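PDB 3DOR: protein CT_858 from Chlamydia trachomatis, which is a secreted chlamydial protease, known as CPAF, that forms a dimer and probably acts as a serine-type endopeptidase. Local coordinates for residues Tyr405-Leu415 and Phe440-Pro449; Leu361-Ile369 and Gly514-Phe524. All blocks are in the same frame, centred on the assembly; numbering follows the deposited sequence.

Interaction 1 (Tyr405-Leu415 and Phe440-Pro449); sequences YTVDLQVAEYL and FGFEKIHPHP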
loop_
_atom_site.group_PDB
_atom_site.type_symbol
_atom_site.label_atom_id
_atom_site.label_comp_id
_atom_site.label_asym_id
_atom_site.label_seq_id
_atom_site.Cartn_x
_atom_site.Cartn_y
_atom_site.Cartn_z
ATOM N N TYR B 405 21.346 6.015 -8.926
ATOM C CA TYR B 405 21.550 6.790 -10.144
ATOM C C TYR B 405 21.813 8.261 -9.843
ATOM O O TYR B 405 21.009 8.930 -9.192
ATOM C CB TYR B 405 20.356 6.657 -11.083
ATOM C CG TYR B 405 20.676 7.084 -12.496
ATOM C CD1 TYR B 405 21.234 6.186 -13.405
ATOM C CD2 TYR B 405 20.424 8.385 -12.925
ATOM C CE1 TYR B 405 21.533 6.572 -14.713
ATOM C CE2 TYR B 405 20.721 8.787 -14.237
ATOM C CZ TYR B 405 21.275 7.874 -15.122
ATOM O OH TYR B 405 21.574 8.265 -16.405
ATOM N N THR B 406 22.945 8.754 -10.335
ATOM C CA THR B 406 23.360 10.132 -10.096
ATOM C C THR B 406 22.364 11.171 -10.597
ATOM O O THR B 406 21.964 11.141 -11.761
ATOM C CB THR B 406 24.733 10.404 -10.745
ATOM O OG1 THR B 406 25.687 9.433 -10.281
ATOM C CG2 THR B 406 25.215 11.811 -10.384
ATOM N N VAL B 407 21.965 12.089 -9.716
ATOM C CA VAL B 407 21.016 13.135 -10.089
ATOM C C VAL B 407 21.716 14.320 -10.752
ATOM O O VAL B 407 22.735 14.817 -10.267
ATOM C CB VAL B 407 20.186 13.620 -8.873
ATOM C CG1 VAL B 407 19.412 14.897 -9.224
ATOM C CG2 VAL B 407 19.201 12.519 -8.461
ATOM N N ASP B 408 21.125 14.757 -11.860
ATOM C CA ASP B 408 21.627 15.842 -12.701
ATOM C C ASP B 408 20.498 16.766 -13.125
ATOM O O ASP B 408 19.339 16.503 -12.846
ATOM C CB ASP B 408 22.211 15.238 -13.983
ATOM C CG ASP B 408 23.641 15.585 -14.173
ATOM O OD1 ASP B 408 24.233 15.140 -15.179
ATOM O OD2 ASP B 408 24.173 16.309 -13.307
ATOM N N LEU B 409 20.850 17.838 -13.828
ATOM C CA LEU B 409 19.844 18.745 -14.358
ATOM C C LEU B 409 19.234 17.913 -15.496
ATOM O O LEU B 409 18.037 17.980 -15.774
ATOM C CB LEU B 409 20.499 20.003 -14.940
ATOM C CG LEU B 409 19.841 21.373 -14.711
ATOM C CD1 LEU B 409 20.290 22.305 -15.827
ATOM C CD2 LEU B 409 18.319 21.272 -14.689
ATOM N N GLN B 410 20.086 17.121 -16.141
ATOM C CA GLN B 410 19.669 16.249 -17.235
ATOM C C GLN B 410 18.573 15.317 -16.738
ATOM O O GLN B 410 17.588 15.062 -17.429
ATOM C CB GLN B 410 20.861 15.425 -17.742
ATOM C CG GLN B 410 20.502 14.381 -18.805
ATOM C CD GLN B 410 19.709 14.965 -19.974
ATOM O OE1 GLN B 410 18.526 15.306 -19.840
ATOM N NE2 GLN B 410 20.361 15.086 -21.126
ATOM N N VAL B 411 18.754 14.820 -15.522
ATOM C CA VAL B 411 17.785 13.930 -14.911
ATOM C C VAL B 411 16.490 14.693 -14.654
ATOM O O VAL B 411 15.401 14.195 -14.962
ATOM C CB VAL B 411 18.348 13.335 -13.597
ATOM C CG1 VAL B 411 17.252 12.640 -12.812
ATOM C CG2 VAL B 411 19.468 12.344 -13.929
ATOM N N ALA B 412 16.606 15.902 -14.110
ATOM C CA ALA B 412 15.427 16.723 -13.836
ATOM C C ALA B 412 14.691 16.989 -15.144
ATOM O O ALA B 412 13.471 16.886 -15.205
ATOM C CB ALA B 412 15.833 18.044 -13.173
ATOM N N GLU B 413 15.438 17.314 -16.196
ATOM C CA GLU B 413 14.835 17.576 -17.493
ATOM C C GLU B 413 14.153 16.335 -18.060
ATOM O O GLU B 413 13.126 16.446 -18.725
ATOM C CB GLU B 413 15.887 18.095 -18.477
ATOM C CG GLU B 413 16.389 19.497 -18.140
ATOM C CD GLU B 413 15.247 20.497 -17.999
ATOM O OE1 GLU B 413 14.371 20.519 -18.890
ATOM O OE2 GLU B 413 15.216 21.259 -17.006
ATOM N N TYR B 414 14.721 15.159 -17.805
ATOM C CA TYR B 414 14.116 13.918 -18.285
ATOM C C TYR B 414 12.776 13.723 -17.592
ATOM O O TYR B 414 11.782 13.386 -18.232
ATOM C CB TYR B 414 15.004 12.705 -17.978
ATOM C CG TYR B 414 16.105 12.434 -18.977
ATOM C CD1 TYR B 414 17.274 11.792 -18.575
ATOM C CD2 TYR B 414 15.968 12.772 -20.329
ATOM C CE1 TYR B 414 18.279 11.486 -19.482
ATOM C CE2 TYR B 414 16.973 12.470 -21.248
ATOM C CZ TYR B 414 18.128 11.821 -20.813
ATOM O OH TYR B 414 19.137 11.491 -21.694
ATOM N N LEU B 415 12.763 13.926 -16.276
ATOM C CA LEU B 415 11.548 13.759 -15.487
ATOM C C LEU B 415 10.440 14.719 -15.931
ATOM O O LEU B 415 9.265 14.343 -15.982
ATOM C CB LEU B 415 11.863 13.935 -13.998
ATOM C CG LEU B 415 12.745 12.831 -13.401
ATOM C CD1 LEU B 415 13.228 13.234 -12.015
ATOM C CD2 LEU B 415 11.965 11.533 -13.340
ATOM N N PHE B 440 10.569 7.194 -16.379
ATOM C CA PHE B 440 11.161 8.359 -15.723
ATOM C C PHE B 440 11.686 9.359 -16.744
ATOM O O PHE B 440 12.370 10.318 -16.389
ATOM C CB PHE B 440 12.305 7.945 -14.788
ATOM C CG PHE B 440 11.880 7.025 -13.672
ATOM C CD1 PHE B 440 12.115 5.658 -13.753
ATOM C CD2 PHE B 440 11.232 7.528 -12.552
ATOM C CE1 PHE B 440 11.711 4.804 -12.736
ATOM C CE2 PHE B 440 10.820 6.682 -11.524
ATOM C CZ PHE B 440 11.062 5.315 -11.619
ATOM N N GLY B 441 11.363 9.132 -18.014
ATOM C CA GLY B 441 11.823 10.026 -19.060
ATOM C C GLY B 441 13.274 9.837 -19.482
ATOM O O GLY B 441 13.729 10.516 -20.393
ATOM N N PHE B 442 14.002 8.927 -18.833
ATOM C CA PHE B 442 15.410 8.679 -19.172
ATOM C C PHE B 442 15.574 8.062 -20.564
ATOM O O PHE B 442 15.317 6.870 -20.774
ATOM C CB PHE B 442 16.066 7.742 -18.146
ATOM C CG PHE B 442 16.180 8.324 -16.759
ATOM C CD1 PHE B 442 15.402 9.410 -16.372
ATOM C CD2 PHE B 442 17.029 7.740 -15.818
ATOM C CE1 PHE B 442 15.461 9.910 -15.069
ATOM C CE2 PHE B 442 17.096 8.230 -14.511
ATOM C CZ PHE B 442 16.309 9.318 -14.133
ATOM N N GLU B 443 16.013 8.878 -21.513
ATOM C CA GLU B 443 16.220 8.418 -22.874
ATOM C C GLU B 443 17.439 7.520 -22.927
ATOM O O GLU B 443 17.520 6.584 -23.728
ATOM C CB GLU B 443 16.438 9.609 -23.791
ATOM C CG GLU B 443 15.248 10.531 -23.824
ATOM C CD GLU B 443 14.758 10.767 -25.230
ATOM O OE1 GLU B 443 15.503 11.403 -26.008
ATOM O OE2 GLU B 443 13.636 10.312 -25.553
ATOM N N LYS B 444 18.400 7.810 -22.064
ATOM C CA LYS B 444 19.607 7.015 -22.052
ATOM C C LYS B 444 20.279 7.054 -20.706
ATOM O O LYS B 444 20.024 7.937 -19.887
ATOM C CB LYS B 444 20.579 7.514 -23.130
ATOM C CG LYS B 444 20.942 8.983 -23.007
ATOM C CD LYS B 444 21.795 9.460 -24.181
ATOM C CE LYS B 444 21.036 9.401 -25.492
ATOM N NZ LYS B 444 21.785 10.056 -26.611
ATOM N N ILE B 445 21.114 6.054 -20.478
ATOM C CA ILE B 445 21.878 5.972 -19.260
ATOM C C ILE B 445 23.127 6.789 -19.495
ATOM O O ILE B 445 23.791 6.650 -20.522
ATOM C CB ILE B 445 22.257 4.518 -18.937
ATOM C CG1 ILE B 445 21.137 3.892 -18.101
ATOM C CG2 ILE B 445 23.583 4.477 -18.200
ATOM C CD1 ILE B 445 20.873 2.478 -18.423
ATOM N N HIS B 446 23.424 7.667 -18.552
ATOM C CA HIS B 446 24.608 8.498 -18.638
ATOM C C HIS B 446 25.618 7.901 -17.688
ATOM O O HIS B 446 25.263 7.464 -16.600
ATOM C CB HIS B 446 24.243 9.932 -18.263
ATOM C CG HIS B 446 23.248 10.535 -19.199
ATOM N ND1 HIS B 446 23.610 11.096 -20.406
ATOM C CD2 HIS B 446 21.894 10.566 -19.161
ATOM C CE1 HIS B 446 22.522 11.444 -21.069
ATOM N NE2 HIS B 446 21.467 11.131 -20.336
ATOM N N PRO B 447 26.893 7.854 -18.094
ATOM C CA PRO B 447 27.940 7.283 -17.242
ATOM C C PRO B 447 28.077 7.926 -15.874
ATOM O O PRO B 447 28.006 9.148 -15.739
ATOM C CB PRO B 447 29.204 7.413 -18.097
ATOM C CG PRO B 447 28.872 8.490 -19.087
ATOM C CD PRO B 447 27.430 8.286 -19.396
ATOM N N HIS B 448 28.246 7.081 -14.861
ATOM C CA HIS B 448 28.414 7.526 -13.483
ATOM C C HIS B 448 29.582 8.508 -13.536
ATOM O O HIS B 448 30.524 8.317 -14.298
ATOM C CB HIS B 448 28.742 6.320 -12.596
ATOM C CG HIS B 448 28.786 6.623 -11.131
ATOM N ND1 HIS B 448 29.902 7.139 -10.508
ATOM C CD2 HIS B 448 27.856 6.462 -10.157
ATOM C CE1 HIS B 448 29.659 7.278 -9.215
ATOM N NE2 HIS B 448 28.424 6.873 -8.978
ATOM N N PRO B 449 29.523 9.587 -12.745
ATOM C CA PRO B 449 30.623 10.555 -12.777
ATOM C C PRO B 449 31.972 10.054 -12.246
ATOM O O PRO B 449 33.014 10.468 -12.748
ATOM C CB PRO B 449 30.064 11.733 -11.967
ATOM C CG PRO B 449 29.191 11.041 -10.949
ATOM C CD PRO B 449 28.470 10.008 -11.804
#
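Tyr414, on the first turns of helix 409-428, meets Gly441, Phe442, Glu443, Lys444 and His446 along its whole length. Its CB lies 3.7 Å from Phe442 CD1 and packs beside the Gly441 carbonyl. CG and CD1 lie against Phe442 CA, which stands over the ring face, 3.9 Å from the centroid of the Tyr414 ring, in a CH-pi contact. Glu443 N shares that face and Gln410 OE1 sits over the centre of the other, so the ring lies between backbone and amide; Tyr414 CE2 also touches Glu443 CG. At the tip, Tyr414 OH shares a 2.7 Å hydrogen bond with His446 NE2 at the edge of the imidazole. The hydroxyl of Tyr405 takes the backbone N-H of the same histidine, His446 N to Tyr405 OH 2.9 Å, nearly straight at 169°. A chi1 of -163°, with the ring swung opposite the backbone N, carries Tyr405 past Phe442, the two side chains running in opposite directions and their planes inclined at 40°. Val411 CG1 meets Phe442 CZ. Tyr405, Tyr414, Phe442 and His446 form an aromatic cluster that joins strand 405-406 and the start of helix 409-428 to the residues either side of strand 444-445, within the peptidase S41 region.

Interaction 2 (Leu361-Ile369 and Gly514-Phe524); sequences LELPKHRMI and GSLAVREHGAF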
loop_
_atom_site.group_PDB
_atom_site.type_symbol
_atom_site.label_atom_id
_atom_site.label_comp_id
_atom_site.label_asym_id
_atom_site.label_seq_id
_atom_site.Cartn_x
_atom_site.Cartn_y
_atom_site.Cartn_z
ATOM N N LEU B 361 24.208 5.054 -22.881
ATOM C CA LEU B 361 23.563 3.854 -23.402
ATOM C C LEU B 361 22.083 4.120 -23.682
ATOM O O LEU B 361 21.337 4.495 -22.785
ATOM C CB LEU B 361 23.694 2.706 -22.391
ATOM C CG LEU B 361 25.112 2.301 -21.965
ATOM C CD1 LEU B 361 25.042 1.241 -20.874
ATOM C CD2 LEU B 361 25.879 1.790 -23.169
ATOM N N GLU B 362 21.666 3.928 -24.930
ATOM C CA GLU B 362 20.271 4.131 -25.312
ATOM C C GLU B 362 19.398 3.157 -24.534
ATOM O O GLU B 362 19.768 2.003 -24.358
ATOM C CB GLU B 362 20.086 3.884 -26.811
ATOM C CG GLU B 362 20.107 5.136 -27.663
ATOM C CD GLU B 362 18.924 6.043 -27.380
ATOM O OE1 GLU B 362 17.777 5.554 -27.456
ATOM O OE2 GLU B 362 19.140 7.239 -27.083
ATOM N N LEU B 363 18.243 3.621 -24.072
ATOM C CA LEU B 363 17.338 2.772 -23.316
ATOM C C LEU B 363 16.068 2.469 -24.085
ATOM O O LEU B 363 15.580 3.302 -24.843
ATOM C CB LEU B 363 16.944 3.450 -21.998
ATOM C CG LEU B 363 18.015 3.567 -20.907
ATOM C CD1 LEU B 363 17.632 4.637 -19.885
ATOM C CD2 LEU B 363 18.168 2.206 -20.237
ATOM N N PRO B 364 15.526 1.256 -23.918
ATOM C CA PRO B 364 14.288 0.921 -24.617
ATOM C C PRO B 364 13.170 1.728 -23.936
ATOM O O PRO B 364 13.238 1.994 -22.732
ATOM C CB PRO B 364 14.152 -0.581 -24.381
ATOM C CG PRO B 364 14.893 -0.807 -23.103
ATOM C CD PRO B 364 16.096 0.071 -23.255
ATOM N N LYS B 365 12.154 2.109 -24.702
ATOM C CA LYS B 365 11.045 2.895 -24.173
ATOM C C LYS B 365 9.869 1.999 -23.840
ATOM O O LYS B 365 9.864 0.828 -24.198
ATOM C CB LYS B 365 10.620 3.958 -25.192
ATOM C CG LYS B 365 11.692 5.002 -25.457
ATOM C CD LYS B 365 11.207 6.041 -26.459
ATOM C CE LYS B 365 12.267 7.114 -26.702
ATOM N NZ LYS B 365 13.499 6.542 -27.315
ATOM N N HIS B 366 8.869 2.554 -23.164
ATOM C CA HIS B 366 7.698 1.773 -22.775
ATOM C C HIS B 366 6.355 2.298 -23.295
ATOM O O HIS B 366 6.099 3.500 -23.252
ATOM C CB HIS B 366 7.623 1.686 -21.251
ATOM C CG HIS B 366 8.625 0.755 -20.643
ATOM N ND1 HIS B 366 8.257 -0.331 -19.872
ATOM C CD2 HIS B 366 9.978 0.753 -20.670
ATOM C CE1 HIS B 366 9.340 -0.956 -19.453
ATOM N NE2 HIS B 366 10.400 -0.320 -19.924
ATOM N N ARG B 367 5.510 1.391 -23.785
ATOM C CA ARG B 367 4.164 1.753 -24.259
ATOM C C ARG B 367 3.324 1.561 -22.990
ATOM O O ARG B 367 3.266 0.457 -22.445
ATOM C CB ARG B 367 3.661 0.781 -25.340
ATOM C CG ARG B 367 4.565 0.556 -26.549
ATOM C CD ARG B 367 4.313 1.526 -27.684
ATOM N NE ARG B 367 2.899 1.656 -28.047
ATOM C CZ ARG B 367 2.259 0.931 -28.960
ATOM N NH1 ARG B 367 2.890 -0.017 -29.640
ATOM N NH2 ARG B 367 0.976 1.177 -29.208
ATOM N N MET B 368 2.664 2.615 -22.527
ATOM C CA MET B 368 1.899 2.533 -21.283
ATOM C C MET B 368 0.374 2.632 -21.378
ATOM O O MET B 368 -0.156 3.253 -22.290
ATOM C CB MET B 368 2.399 3.632 -20.338
ATOM C CG MET B 368 3.869 3.518 -19.942
ATOM S SD MET B 368 4.647 5.146 -19.741
ATOM C CE MET B 368 3.832 5.731 -18.269
ATOM N N ILE B 369 -0.327 1.993 -20.440
ATOM C CA ILE B 369 -1.788 2.109 -20.379
ATOM C C ILE B 369 -2.002 3.202 -19.336
ATOM O O ILE B 369 -1.425 3.145 -18.248
ATOM C CB ILE B 369 -2.507 0.844 -19.870
ATOM C CG1 ILE B 369 -2.398 -0.280 -20.890
ATOM C CG2 ILE B 369 -3.992 1.148 -19.689
ATOM C CD1 ILE B 369 -3.599 -1.251 -20.853
ATOM N N GLY B 514 1.686 -2.973 -16.391
ATOM C CA GLY B 514 1.226 -1.679 -16.862
ATOM C C GLY B 514 1.903 -1.070 -18.072
ATOM O O GLY B 514 1.624 0.084 -18.416
ATOM N N SER B 515 2.788 -1.816 -18.724
ATOM C CA SER B 515 3.463 -1.289 -19.904
ATOM C C SER B 515 4.065 -2.390 -20.761
ATOM O O SER B 515 4.148 -3.542 -20.343
ATOM C CB SER B 515 4.588 -0.351 -19.485
ATOM O OG SER B 515 5.660 -1.112 -18.960
ATOM N N LEU B 516 4.461 -2.022 -21.975
ATOM C CA LEU B 516 5.118 -2.949 -22.888
ATOM C C LEU B 516 6.406 -2.282 -23.340
ATOM O O LEU B 516 6.377 -1.253 -24.012
ATOM C CB LEU B 516 4.264 -3.242 -24.123
ATOM C CG LEU B 516 3.253 -4.383 -24.086
ATOM C CD1 LEU B 516 2.639 -4.526 -25.476
ATOM C CD2 LEU B 516 3.929 -5.688 -23.665
ATOM N N ALA B 517 7.536 -2.854 -22.954
ATOM C CA ALA B 517 8.820 -2.301 -23.355
ATOM C C ALA B 517 9.071 -2.612 -24.824
ATOM O O ALA B 517 8.674 -3.676 -25.324
ATOM C CB ALA B 517 9.925 -2.894 -22.510
ATOM N N VAL B 518 9.730 -1.679 -25.505
ATOM C CA VAL B 518 10.074 -1.830 -26.909
ATOM C C VAL B 518 11.565 -1.546 -27.068
ATOM O O VAL B 518 12.039 -0.503 -26.632
ATOM C CB VAL B 518 9.311 -0.829 -27.795
ATOM C CG1 VAL B 518 9.634 -1.098 -29.254
ATOM C CG2 VAL B 518 7.810 -0.938 -27.551
ATOM N N ARG B 519 12.301 -2.467 -27.688
ATOM C CA ARG B 519 13.738 -2.281 -27.899
ATOM C C ARG B 519 13.956 -1.247 -29.017
ATOM O O ARG B 519 13.052 -0.994 -29.810
ATOM C CB ARG B 519 14.385 -3.623 -28.268
ATOM C CG ARG B 519 14.262 -4.681 -27.158
ATOM C CD ARG B 519 14.613 -6.083 -27.640
ATOM N NE ARG B 519 16.003 -6.215 -28.072
ATOM C CZ ARG B 519 16.582 -7.377 -28.361
ATOM N NH1 ARG B 519 15.894 -8.508 -28.262
ATOM N NH2 ARG B 519 17.851 -7.413 -28.742
ATOM N N GLU B 520 15.144 -0.646 -29.069
ATOM C CA GLU B 520 15.461 0.364 -30.084
ATOM C C GLU B 520 14.943 0.038 -31.479
ATOM O O GLU B 520 14.408 0.905 -32.160
ATOM C CB GLU B 520 16.973 0.582 -30.193
ATOM C CG GLU B 520 17.609 1.314 -29.031
ATOM C CD GLU B 520 19.061 1.674 -29.311
ATOM O OE1 GLU B 520 19.293 2.531 -30.199
ATOM O OE2 GLU B 520 19.961 1.096 -28.653
ATOM N N HIS B 521 15.112 -1.207 -31.903
ATOM C CA HIS B 521 14.679 -1.618 -33.230
ATOM C C HIS B 521 13.226 -2.068 -33.375
ATOM O O HIS B 521 12.837 -2.548 -34.438
ATOM C CB HIS B 521 15.629 -2.691 -33.760
ATOM C CG HIS B 521 17.030 -2.196 -33.945
ATOM N ND1 HIS B 521 18.134 -2.879 -33.483
ATOM C CD2 HIS B 521 17.499 -1.057 -34.512
ATOM C CE1 HIS B 521 19.224 -2.182 -33.755
ATOM N NE2 HIS B 521 18.865 -1.074 -34.378
ATOM N N GLY B 522 12.425 -1.924 -32.322
ATOM C CA GLY B 522 11.018 -2.286 -32.429
ATOM C C GLY B 522 10.483 -3.576 -31.832
ATOM O O GLY B 522 9.269 -3.716 -31.667
ATOM N N ALA B 523 11.350 -4.530 -31.512
ATOM C CA ALA B 523 10.877 -5.784 -30.933
ATOM C C ALA B 523 10.450 -5.587 -29.480
ATOM O O ALA B 523 11.044 -4.779 -28.760
ATOM C CB ALA B 523 11.975 -6.848 -31.014
ATOM N N PHE B 524 9.416 -6.310 -29.059
ATOM C CA PHE B 524 8.950 -6.241 -27.679
ATOM C C PHE B 524 9.777 -7.236 -26.855
ATOM O O PHE B 524 10.518 -8.049 -27.420
ATOM C CB PHE B 524 7.468 -6.625 -27.572
ATOM C CG PHE B 524 6.529 -5.662 -28.258
ATOM C CD1 PHE B 524 6.225 -5.802 -29.614
ATOM C CD2 PHE B 524 5.947 -4.620 -27.549
ATOM C CE1 PHE B 524 5.350 -4.908 -30.249
ATOM C CE2 PHE B 524 5.074 -3.721 -28.173
ATOM C CZ PHE B 524 4.772 -3.865 -29.526
HETATM O O HOH W 1 18.787 0.287 -26.216
HETATM O O HOH W 2 12.375 1.908 -27.849
HETATM O O HOH W 3 0.894 2.263 -16.900
#
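His366 holds its ring opposite its carbonyl carbon (chi1 -74°), and Ser515 places OG between its backbone N and carbonyl carbon (chi1 73°), which brings imidazole and hydroxyl together from diagonal positions on neighbouring strands. His366 ND1 and Ser515 OG lie 2.9 Å apart in a nearly straight hydrogen bond, the hydroxyl at the ring edge. Ala517 CB covers one face of that imidazole, while Ser515 OG has a second partner in Phe495 N. The backbones pair antiparallel, Arg367 opposite Leu516 through two bonds and Lys365 opposite Val518, where Val518 N binds Lys365 O at 2.8 Å but the return bond is weak and a water bridges the same two groups. On the other face, the bent chain of Arg367 lays CG 3.7 Å from Val518 CG2; its guanidinium goes on to the carbonyls of Leu433 and Ser434 and to Gln205 O of the second subunit. Toward the turn, Glu362 OE1 and Glu520 OE1 come within 4.4 Å, moderated by a water between Glu362 O and Glu520 OE2 and a long, weak ion pair from Glu362 to Lys444. The chemistry implies strands joined by main-chain bonds, with a fixed imidazole on one face and, on the other, an arginine shared between carbonyls of its own chain and one of the second subunit.

In the fold
Strand 361-368 connects the two contacts: interaction 2 pairs its later part with strand 507-518, and its earlier part is bonded to strand 444-445 of interaction 1, where Ile445 N lies 2.8 Å from Leu361 O. All three strands belong to one antiparallel sheet, and along the chain interaction 1 is nested inside the loop that interaction 2 closes. Both contacts are partly buried, yet their chemistry differs with place. At 405-415 with 440-449, strand 405-406 and a helix start are joined through aromatic side chains to the segment around strand 444-445, and no other subunit touches it. At 361-369 with 514-524, backbone bonds within the sheet dominate, waters enter, and the second subunit lies alongside.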